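PDB 6Y2K: beta-galactosidase from Marinomonas sp. ef1, which hydrolyses terminal beta-D-galactose residues of beta-galactosides as a cold-active, hexameric enzyme of glycoside hydrolase family 42. Local coordinates for residues 207-212 with 424-429; 418-423 with 472-477; 147-152 with 248-253. All coordinates share one frame; numbering follows the deposited sequence.

Contact 1 of 3, residues 207-212 with 424-429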
loop_
_atom_site.group_PDB
_atom_site.type_symbol
_atom_site.label_atom_id
_atom_site.label_comp_id
_atom_site.label_asym_id
_atom_site.label_seq_id
_atom_site.Cartn_x
_atom_site.Cartn_y
_atom_site.Cartn_z
ATOM N N HIS A 207 0.055 -14.935 -45.110
ATOM C CA HIS A 207 -1.302 -14.691 -45.597
ATOM C C HIS A 207 -1.826 -13.355 -45.064
ATOM O O HIS A 207 -2.337 -12.526 -45.826
ATOM C CB HIS A 207 -2.173 -15.877 -45.146
ATOM C CG HIS A 207 -3.592 -15.845 -45.623
ATOM N ND1 HIS A 207 -4.517 -16.782 -45.211
ATOM C CD2 HIS A 207 -4.251 -15.010 -46.462
ATOM C CE1 HIS A 207 -5.680 -16.526 -45.780
ATOM N NE2 HIS A 207 -5.547 -15.456 -46.542
ATOM N N ARG A 208 -1.675 -13.143 -43.761
ATOM C CA ARG A 208 -2.166 -11.920 -43.133
ATOM C C ARG A 208 -1.380 -10.689 -43.575
ATOM O O ARG A 208 -1.972 -9.617 -43.754
ATOM C CB ARG A 208 -2.139 -12.046 -41.611
ATOM C CG ARG A 208 -3.109 -13.094 -41.068
ATOM C CD ARG A 208 -2.913 -13.334 -39.578
ATOM N NE ARG A 208 -3.203 -12.138 -38.795
ATOM C CZ ARG A 208 -2.789 -11.900 -37.551
ATOM N NH1 ARG A 208 -3.134 -10.751 -36.967
ATOM N NH2 ARG A 208 -2.007 -12.755 -36.896
ATOM N N LEU A 209 -0.065 -10.836 -43.751
ATOM C CA LEU A 209 0.774 -9.710 -44.179
ATOM C C LEU A 209 0.488 -9.273 -45.627
ATOM O O LEU A 209 0.318 -8.069 -45.901
ATOM C CB LEU A 209 2.263 -10.032 -43.986
ATOM C CG LEU A 209 3.247 -8.906 -44.307
ATOM C CD1 LEU A 209 2.923 -7.630 -43.542
ATOM C CD2 LEU A 209 4.670 -9.341 -44.005
ATOM N N ASP A 210 0.443 -10.237 -46.544
ATOM C CA ASP A 210 0.038 -9.961 -47.935
ATOM C C ASP A 210 -1.381 -9.378 -48.017
ATOM O O ASP A 210 -1.632 -8.478 -48.837
ATOM C CB ASP A 210 0.146 -11.216 -48.815
ATOM C CG ASP A 210 1.549 -11.443 -49.374
ATOM O OD1 ASP A 210 2.438 -10.570 -49.253
ATOM O OD2 ASP A 210 1.754 -12.516 -49.976
ATOM N N PHE A 211 -2.291 -9.847 -47.158
ATOM C CA PHE A 211 -3.632 -9.265 -47.107
ATOM C C PHE A 211 -3.596 -7.783 -46.701
ATOM O O PHE A 211 -4.265 -6.949 -47.332
ATOM C CB PHE A 211 -4.574 -10.065 -46.196
ATOM C CG PHE A 211 -5.990 -9.580 -46.237
ATOM C CD1 PHE A 211 -6.716 -9.646 -47.417
ATOM C CD2 PHE A 211 -6.591 -9.029 -45.112
ATOM C CE1 PHE A 211 -8.020 -9.183 -47.476
ATOM C CE2 PHE A 211 -7.902 -8.576 -45.160
ATOM C CZ PHE A 211 -8.611 -8.645 -46.347
ATOM N N GLN A 212 -2.807 -7.454 -45.671
ATOM C CA GLN A 212 -2.651 -6.063 -45.233
ATOM C C GLN A 212 -2.074 -5.203 -46.346
ATOM O O GLN A 212 -2.545 -4.096 -46.584
ATOM C CB GLN A 212 -1.748 -5.958 -43.999
ATOM C CG GLN A 212 -1.806 -4.610 -43.286
ATOM C CD GLN A 212 -2.902 -4.520 -42.232
ATOM O OE1 GLN A 212 -3.236 -5.506 -41.587
ATOM N NE2 GLN A 212 -3.448 -3.326 -42.040
ATOM N N LEU A 424 5.188 -6.923 -37.327
ATOM C CA LEU A 424 5.309 -7.022 -35.874
ATOM C C LEU A 424 3.955 -7.066 -35.134
ATOM O O LEU A 424 3.851 -7.685 -34.080
ATOM C CB LEU A 424 6.192 -5.878 -35.351
ATOM C CG LEU A 424 7.638 -5.933 -35.880
ATOM C CD1 LEU A 424 8.297 -4.569 -35.817
ATOM C CD2 LEU A 424 8.471 -6.926 -35.107
ATOM N N ASP A 425 2.932 -6.401 -35.666
ATOM C CA ASP A 425 1.575 -6.493 -35.098
ATOM C C ASP A 425 0.935 -7.865 -35.347
ATOM O O ASP A 425 0.099 -8.314 -34.562
ATOM C CB ASP A 425 0.649 -5.418 -35.693
ATOM C CG ASP A 425 0.904 -4.023 -35.141
ATOM O OD1 ASP A 425 1.663 -3.852 -34.150
ATOM O OD2 ASP A 425 0.302 -3.087 -35.714
ATOM N N ILE A 426 1.300 -8.502 -36.457
ATOM C CA ILE A 426 0.733 -9.807 -36.834
ATOM C C ILE A 426 1.187 -10.893 -35.848
ATOM O O ILE A 426 0.369 -11.714 -35.416
ATOM C CB ILE A 426 1.017 -10.136 -38.333
ATOM C CG1 ILE A 426 0.004 -9.386 -39.217
ATOM C CG2 ILE A 426 0.938 -11.631 -38.625
ATOM C CD1 ILE A 426 0.385 -9.290 -40.690
ATOM N N GLN A 427 2.475 -10.887 -35.495
ATOM C CA GLN A 427 3.003 -11.756 -34.423
ATOM C C GLN A 427 3.905 -10.936 -33.499
ATOM O O GLN A 427 5.124 -10.858 -33.713
ATOM C CB GLN A 427 3.768 -12.963 -34.984
ATOM C CG GLN A 427 2.885 -13.981 -35.694
ATOM C CD GLN A 427 3.560 -15.335 -35.886
ATOM O OE1 GLN A 427 4.795 -15.431 -35.937
ATOM N NE2 GLN A 427 2.751 -16.395 -35.989
ATOM N N PRO A 428 3.306 -10.297 -32.477
ATOM C CA PRO A 428 4.120 -9.537 -31.526
ATOM C C PRO A 428 5.008 -10.430 -30.672
ATOM O O PRO A 428 6.065 -9.969 -30.226
ATOM C CB PRO A 428 3.075 -8.790 -30.682
ATOM C CG PRO A 428 1.859 -9.633 -30.758
ATOM C CD PRO A 428 1.869 -10.226 -32.146
ATOM N N GLN A 429 4.565 -11.671 -30.433
ATOM C CA GLN A 429 5.349 -12.740 -29.793
ATOM C C GLN A 429 5.502 -12.568 -28.265
ATOM O O GLN A 429 5.514 -13.575 -27.538
ATOM C CB GLN A 429 6.677 -12.987 -30.535
ATOM C CG GLN A 429 7.599 -14.051 -29.947
ATOM C CD GLN A 429 7.008 -15.451 -29.914
ATOM O OE1 GLN A 429 6.073 -15.778 -30.654
ATOM N NE2 GLN A 429 7.587 -16.309 -29.068
HETATM O O HOH W 1 -2.111 -10.044 -34.388
#
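Arg208, within a helix, and Ile426, in the last turn of a helix that ends before Gln427, mark the closest backbone approach, their CA atoms 7.2 Å apart. Their side chains run alongside one another, pointing opposite ways. The Arg208 chain turns about its CG-CD bond (chi3 64°), which brings the guanidinium alongside the end of the other helix. There NH2 donates to Ile426 O over 3.0 Å, but the N-H...O angle of 124° makes this a weak bond. Ile426 CG2 lies over one guanidinium face, 3.5 Å above its plane and shifted toward the rim. A water in that plane accepts from Arg208 NH1 (2.9 Å) and donates to Asp425 O (2.8 Å). The guanidinium thus reaches one carbonyl by a weak direct bond and the preceding one through water, at the C-terminal end of a helix, where its positive charge is likely to be favoured. The other branch of Ile426 reaches the Arg208-Leu209 backbone: CD1 comes within 3.5 Å of Leu209 N and CA, and lies 3.9 Å from Leu209 CB. Beyond the pair, Gln427 NE2 bonds Glu202 and also Gln361 O of the second subunit. Helix 205-233, which leads into barrel strand 238-244, thus packs against the end of helix 418-426; Leu209 touches both Trp422 of that helix and Tyr504, while Ile426 rests on Pro205.

Contact 2 of 3, residues 418-423 with 472-477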
loop_
_atom_site.group_PDB
_atom_site.type_symbol
_atom_site.label_atom_id
_atom_site.label_comp_id
_atom_site.label_asym_id
_atom_site.label_seq_id
_atom_site.Cartn_x
_atom_site.Cartn_y
_atom_site.Cartn_z
ATOM N N TYR A 418 5.844 1.191 -42.280
ATOM C CA TYR A 418 4.506 0.595 -42.130
ATOM C C TYR A 418 4.510 -0.928 -42.340
ATOM O O TYR A 418 3.814 -1.657 -41.632
ATOM C CB TYR A 418 3.482 1.281 -43.043
ATOM C CG TYR A 418 3.141 2.672 -42.571
ATOM C CD1 TYR A 418 2.146 2.882 -41.614
ATOM C CD2 TYR A 418 3.829 3.782 -43.057
ATOM C CE1 TYR A 418 1.842 4.161 -41.164
ATOM C CE2 TYR A 418 3.531 5.064 -42.613
ATOM C CZ TYR A 418 2.537 5.246 -41.665
ATOM O OH TYR A 418 2.247 6.514 -41.219
ATOM N N ASP A 419 5.327 -1.407 -43.270
ATOM C CA ASP A 419 5.414 -2.840 -43.510
ATOM C C ASP A 419 5.945 -3.585 -42.283
ATOM O O ASP A 419 5.427 -4.649 -41.940
ATOM C CB ASP A 419 6.253 -3.158 -44.751
ATOM C CG ASP A 419 5.953 -4.524 -45.309
ATOM O OD1 ASP A 419 4.895 -4.665 -45.960
ATOM O OD2 ASP A 419 6.767 -5.453 -45.089
ATOM N N ALA A 420 6.958 -3.018 -41.622
ATOM C CA ALA A 420 7.471 -3.557 -40.354
ATOM C C ALA A 420 6.392 -3.536 -39.267
ATOM O O ALA A 420 6.223 -4.514 -38.538
ATOM C CB ALA A 420 8.700 -2.781 -39.885
ATOM N N CYS A 421 5.658 -2.430 -39.182
ATOM C CA CYS A 421 4.534 -2.316 -38.245
ATOM C C CYS A 421 3.523 -3.461 -38.399
ATOM O O CYS A 421 3.135 -4.094 -37.412
ATOM C CB CYS A 421 3.825 -0.971 -38.418
ATOM S SG CYS A 421 2.658 -0.607 -37.102
ATOM N N TRP A 422 3.132 -3.745 -39.640
ATOM C CA TRP A 422 2.194 -4.836 -39.940
ATOM C C TRP A 422 2.770 -6.199 -39.541
ATOM O O TRP A 422 2.100 -6.988 -38.868
ATOM C CB TRP A 422 1.812 -4.852 -41.427
ATOM C CG TRP A 422 1.269 -3.548 -41.947
ATOM C CD1 TRP A 422 0.594 -2.602 -41.235
ATOM C CD2 TRP A 422 1.325 -3.070 -43.299
ATOM N NE1 TRP A 422 0.250 -1.550 -42.053
ATOM C CE2 TRP A 422 0.681 -1.815 -43.325
ATOM C CE3 TRP A 422 1.862 -3.577 -44.486
ATOM C CZ2 TRP A 422 0.546 -1.064 -44.498
ATOM C CZ3 TRP A 422 1.736 -2.825 -45.657
ATOM C CH2 TRP A 422 1.082 -1.579 -45.648
ATOM N N SER A 423 4.014 -6.456 -39.937
ATOM C CA SER A 423 4.706 -7.691 -39.583
ATOM C C SER A 423 4.716 -7.924 -38.065
ATOM O O SER A 423 4.261 -8.965 -37.580
ATOM C CB SER A 423 6.140 -7.680 -40.130
ATOM O OG SER A 423 6.874 -8.792 -39.621
ATOM N N ALA A 472 12.982 -1.039 -35.094
ATOM C CA ALA A 472 12.674 -2.462 -35.330
ATOM C C ALA A 472 12.360 -2.686 -36.809
ATOM O O ALA A 472 11.216 -2.908 -37.199
ATOM C CB ALA A 472 11.513 -2.906 -34.458
ATOM N N GLN A 473 13.400 -2.600 -37.634
ATOM C CA GLN A 473 13.241 -2.674 -39.089
ATOM C C GLN A 473 13.204 -4.153 -39.477
ATOM O O GLN A 473 14.205 -4.722 -39.902
ATOM C CB GLN A 473 14.381 -1.909 -39.777
ATOM C CG GLN A 473 14.210 -1.693 -41.273
ATOM C CD GLN A 473 12.979 -0.878 -41.669
ATOM O OE1 GLN A 473 12.532 -0.038 -40.894
ATOM N NE2 GLN A 473 12.426 -1.122 -42.842
ATOM N N ALA A 474 12.030 -4.760 -39.297
ATOM C CA ALA A 474 11.853 -6.225 -39.322
ATOM C C ALA A 474 12.415 -6.875 -40.583
ATOM O O ALA A 474 13.228 -7.794 -40.499
ATOM C CB ALA A 474 10.385 -6.583 -39.132
ATOM N N HIS A 475 11.995 -6.372 -41.741
ATOM C CA HIS A 475 12.596 -6.746 -43.019
ATOM C C HIS A 475 13.450 -5.610 -43.571
ATOM O O HIS A 475 12.992 -4.468 -43.646
ATOM C CB HIS A 475 11.516 -7.118 -44.044
ATOM C CG HIS A 475 12.065 -7.415 -45.407
ATOM N ND1 HIS A 475 12.942 -8.453 -45.643
ATOM C CD2 HIS A 475 11.886 -6.797 -46.598
ATOM C CE1 HIS A 475 13.267 -8.469 -46.924
ATOM N NE2 HIS A 475 12.646 -7.470 -47.523
ATOM N N ILE A 476 14.681 -5.949 -43.954
ATOM C CA ILE A 476 15.615 -5.030 -44.595
ATOM C C ILE A 476 15.684 -5.440 -46.062
ATOM O O ILE A 476 16.113 -6.555 -46.370
ATOM C CB ILE A 476 17.041 -5.139 -43.988
ATOM C CG1 ILE A 476 17.025 -4.781 -42.492
ATOM C CG2 ILE A 476 18.031 -4.253 -44.750
ATOM C CD1 ILE A 476 18.310 -5.108 -41.772
ATOM N N THR A 477 15.275 -4.538 -46.957
ATOM C CA THR A 477 15.393 -4.784 -48.402
ATOM C C THR A 477 16.874 -4.782 -48.788
ATOM O O THR A 477 17.688 -4.168 -48.098
ATOM C CB THR A 477 14.672 -3.724 -49.252
ATOM O OG1 THR A 477 15.204 -2.426 -48.960
ATOM C CG2 THR A 477 13.178 -3.723 -48.979
#
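Ala472 opens the contact with its carbonyl: O lies 3.7 Å from the methyl carbon CB of Ala420, on the facing side of the helix. Gln473 follows as the centre of an inverse gamma turn, and its side chain leaves the backbone away from the helix. It folds back along its own segment, NE2 making a weak bond of 3.5 Å to His475 O. The turn brings Ala474 round to face Ala420, the two CA atoms being 5.2 Å apart. Here Ala420 CB meets Ala474 N at 3.9 Å and Ala474 CB at 4.2 Å. One turn along the helix, Ser423 OG, set anti to its backbone N (chi1 171°), approaches Ala474 CB to 4.2 Å. Because the facing residues are alanines and a serine, the loop backbone can come this near the helix. His475 ND1 is bonded to Lys500 O, and Thr477 OG1 caps Leu480 N at the start of helix 478-486. Since helix 418-426 follows strand 412-415 and residues 472-477 follow strand 467-470, this is packing between connections leaving the C-terminal ends of two neighbouring strands in the parallel part of a mixed sheet, consistent with the class I glutamine amidotransferase-like fold of the trimerisation domain.

Contact 3 of 3, residues 147-152 with 248-253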
loop_
_atom_site.group_PDB
_atom_site.type_symbol
_atom_site.label_atom_id
_atom_site.label_comp_id
_atom_site.label_asym_id
_atom_site.label_seq_id
_atom_site.Cartn_x
_atom_site.Cartn_y
_atom_site.Cartn_z
ATOM N N ASP A 147 -11.240 1.885 -38.506
ATOM C CA ASP A 147 -10.690 0.612 -38.985
ATOM C C ASP A 147 -11.349 0.139 -40.284
ATOM O O ASP A 147 -11.879 -0.980 -40.378
ATOM C CB ASP A 147 -10.766 -0.454 -37.878
ATOM C CG ASP A 147 -10.197 0.043 -36.557
ATOM O OD1 ASP A 147 -9.068 0.574 -36.548
ATOM O OD2 ASP A 147 -10.890 -0.083 -35.530
ATOM N N THR A 148 -11.291 1.008 -41.291
ATOM C CA THR A 148 -11.953 0.769 -42.574
ATOM C C THR A 148 -11.000 0.385 -43.721
ATOM O O THR A 148 -11.443 0.251 -44.864
ATOM C CB THR A 148 -12.859 1.972 -42.964
ATOM O OG1 THR A 148 -12.153 3.217 -42.827
ATOM C CG2 THR A 148 -14.103 2.000 -42.073
ATOM N N VAL A 149 -9.714 0.169 -43.427
ATOM C CA VAL A 149 -8.768 -0.329 -44.435
ATOM C C VAL A 149 -9.036 -1.821 -44.694
ATOM O O VAL A 149 -9.301 -2.217 -45.829
ATOM C CB VAL A 149 -7.299 -0.104 -44.022
ATOM C CG1 VAL A 149 -6.344 -0.712 -45.043
ATOM C CG2 VAL A 149 -7.019 1.387 -43.857
ATOM N N LEU A 150 -8.968 -2.636 -43.643
ATOM C CA LEU A 150 -9.257 -4.070 -43.762
ATOM C C LEU A 150 -10.770 -4.280 -43.840
ATOM O O LEU A 150 -11.528 -3.753 -43.016
ATOM C CB LEU A 150 -8.678 -4.855 -42.579
ATOM C CG LEU A 150 -7.163 -4.807 -42.367
ATOM C CD1 LEU A 150 -6.771 -5.723 -41.215
ATOM C CD2 LEU A 150 -6.391 -5.187 -43.623
ATOM N N SER A 151 -11.201 -4.998 -44.870
ATOM C CA SER A 151 -12.604 -5.353 -45.075
ATOM C C SER A 151 -12.644 -6.777 -45.594
ATOM O O SER A 151 -11.694 -7.239 -46.228
ATOM C CB SER A 151 -13.276 -4.388 -46.054
ATOM O OG SER A 151 -14.529 -4.891 -46.503
ATOM N N TYR A 152 -13.736 -7.474 -45.296
ATOM C CA TYR A 152 -13.805 -8.922 -45.476
ATOM C C TYR A 152 -15.040 -9.328 -46.275
ATOM O O TYR A 152 -15.709 -10.321 -45.962
ATOM C CB TYR A 152 -13.759 -9.593 -44.101
ATOM C CG TYR A 152 -12.506 -9.234 -43.322
ATOM C CD1 TYR A 152 -11.341 -9.984 -43.461
ATOM C CD2 TYR A 152 -12.479 -8.139 -42.459
ATOM C CE1 TYR A 152 -10.185 -9.664 -42.755
ATOM C CE2 TYR A 152 -11.329 -7.810 -41.752
ATOM C CZ TYR A 152 -10.181 -8.580 -41.905
ATOM O OH TYR A 152 -9.036 -8.267 -41.217
ATOM N N THR A 248 -2.140 3.032 -38.279
ATOM C CA THR A 248 -1.082 2.409 -39.066
ATOM C C THR A 248 -1.539 1.406 -40.127
ATOM O O THR A 248 -0.701 0.725 -40.721
ATOM C CB THR A 248 -0.107 1.704 -38.113
ATOM O OG1 THR A 248 -0.840 0.788 -37.297
ATOM C CG2 THR A 248 0.581 2.708 -37.232
ATOM N N ALA A 249 -2.841 1.343 -40.403
ATOM C CA ALA A 249 -3.401 0.254 -41.213
ATOM C C ALA A 249 -3.136 0.340 -42.720
ATOM O O ALA A 249 -3.312 -0.662 -43.407
ATOM C CB ALA A 249 -4.895 0.118 -40.957
ATOM N N PHE A 250 -2.752 1.512 -43.238
ATOM C CA PHE A 250 -2.242 1.624 -44.612
ATOM C C PHE A 250 -0.888 2.338 -44.641
ATOM O O PHE A 250 -0.493 3.001 -43.679
ATOM C CB PHE A 250 -3.253 2.301 -45.550
ATOM C CG PHE A 250 -3.464 3.767 -45.291
ATOM C CD1 PHE A 250 -4.435 4.191 -44.400
ATOM C CD2 PHE A 250 -2.716 4.724 -45.971
ATOM C CE1 PHE A 250 -4.635 5.542 -44.166
ATOM C CE2 PHE A 250 -2.916 6.082 -45.739
ATOM C CZ PHE A 250 -3.881 6.489 -44.846
ATOM N N ASP A 251 -0.178 2.173 -45.752
ATOM C CA ASP A 251 1.134 2.792 -45.944
ATOM C C ASP A 251 0.963 4.265 -46.316
ATOM O O ASP A 251 0.639 4.588 -47.469
ATOM C CB ASP A 251 1.906 2.018 -47.018
ATOM C CG ASP A 251 3.342 2.490 -47.190
ATOM O OD1 ASP A 251 3.696 3.590 -46.723
ATOM O OD2 ASP A 251 4.117 1.731 -47.822
ATOM N N HIS A 252 1.199 5.147 -45.339
ATOM C CA HIS A 252 1.010 6.589 -45.517
ATOM C C HIS A 252 2.116 7.213 -46.376
ATOM O O HIS A 252 1.891 8.248 -47.006
ATOM C CB HIS A 252 0.945 7.319 -44.175
ATOM C CG HIS A 252 -0.237 6.954 -43.325
ATOM N ND1 HIS A 252 -0.563 5.650 -43.007
ATOM C CD2 HIS A 252 -1.160 7.730 -42.712
ATOM C CE1 HIS A 252 -1.640 5.647 -42.237
ATOM N NE2 HIS A 252 -2.020 6.896 -42.039
ATOM N N HIS A 253 3.305 6.616 -46.390
ATOM C CA HIS A 253 4.368 7.073 -47.293
ATOM C C HIS A 253 3.980 6.838 -48.759
ATOM O O HIS A 253 4.214 7.698 -49.616
ATOM C CB HIS A 253 5.701 6.371 -47.007
ATOM C CG HIS A 253 6.257 6.655 -45.647
ATOM N ND1 HIS A 253 6.281 5.715 -44.640
ATOM C CD2 HIS A 253 6.780 7.785 -45.117
ATOM C CE1 HIS A 253 6.821 6.248 -43.562
ATOM N NE2 HIS A 253 7.128 7.504 -43.822
#
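Val149 carries the first segment's side of this contact, and each carbon of its side chain beyond CA has a partner in 248-253. CB, directed toward the other segment, lies 3.9 Å from Ala249 CB. From there the branches part. CG1, anti to the backbone N (chi1 176°), reaches the carbonyl oxygen of Ala249 at 3.4 Å. CG2 meets Ala249 CB at 3.8 Å and also Phe250 CD1 at 3.9 Å. This last approach is to the ring edge, near its plane, the two side chains being nearly perpendicular. The Phe250 ring is covered on one face by His252, whose CE1 stands 3.5 Å above the ring centre. His252 ND1 donates to Phe250 O over 2.7 Å; the oxygen lies near the imidazole plane, whereas the donor is 45° out of the carbonyl plane. This bond helps to set the turn of the imidazole over the phenyl face. With both gamma methyls gone, as in an alanine here, Ala249 O and the Phe250 edge would probably lose their packing partners and a gap would open between the two loops. Val149 also packs on Cys215 of helix 205-233. The two segments follow strands 134-138 and 238-244, so the contact joins neighbouring beta-alpha loops four and five at the C-terminal end of a TIM barrel, the end that bears the active site in this fold.

The contact centres form a compact triangle: contacts 1 and 2 are about 10 Å apart, 1 and 3 about 13 Å, and 2 and 3 about 16 Å. Along the chain, contact 1 crosses both others, whereas contact 3 closes before contact 2 opens. Helix 418-426 serves contacts 1 and 2, which also meet where Leu424 CD1 lies 3.6 Å from Ala472 O. Probable hydrogen bonds connect segment 248-253 with the rest: Gln212 NE2 to Ala249 O (3.0 Å) and Trp422 NE1 to Thr248 O (2.8 Å). Contact 3 lies within the barrel range and contact 2 within the trimerisation range; contact 1 joins the two, so barrel loops, helix 205-233 and the trimerisation domain are packed continuously.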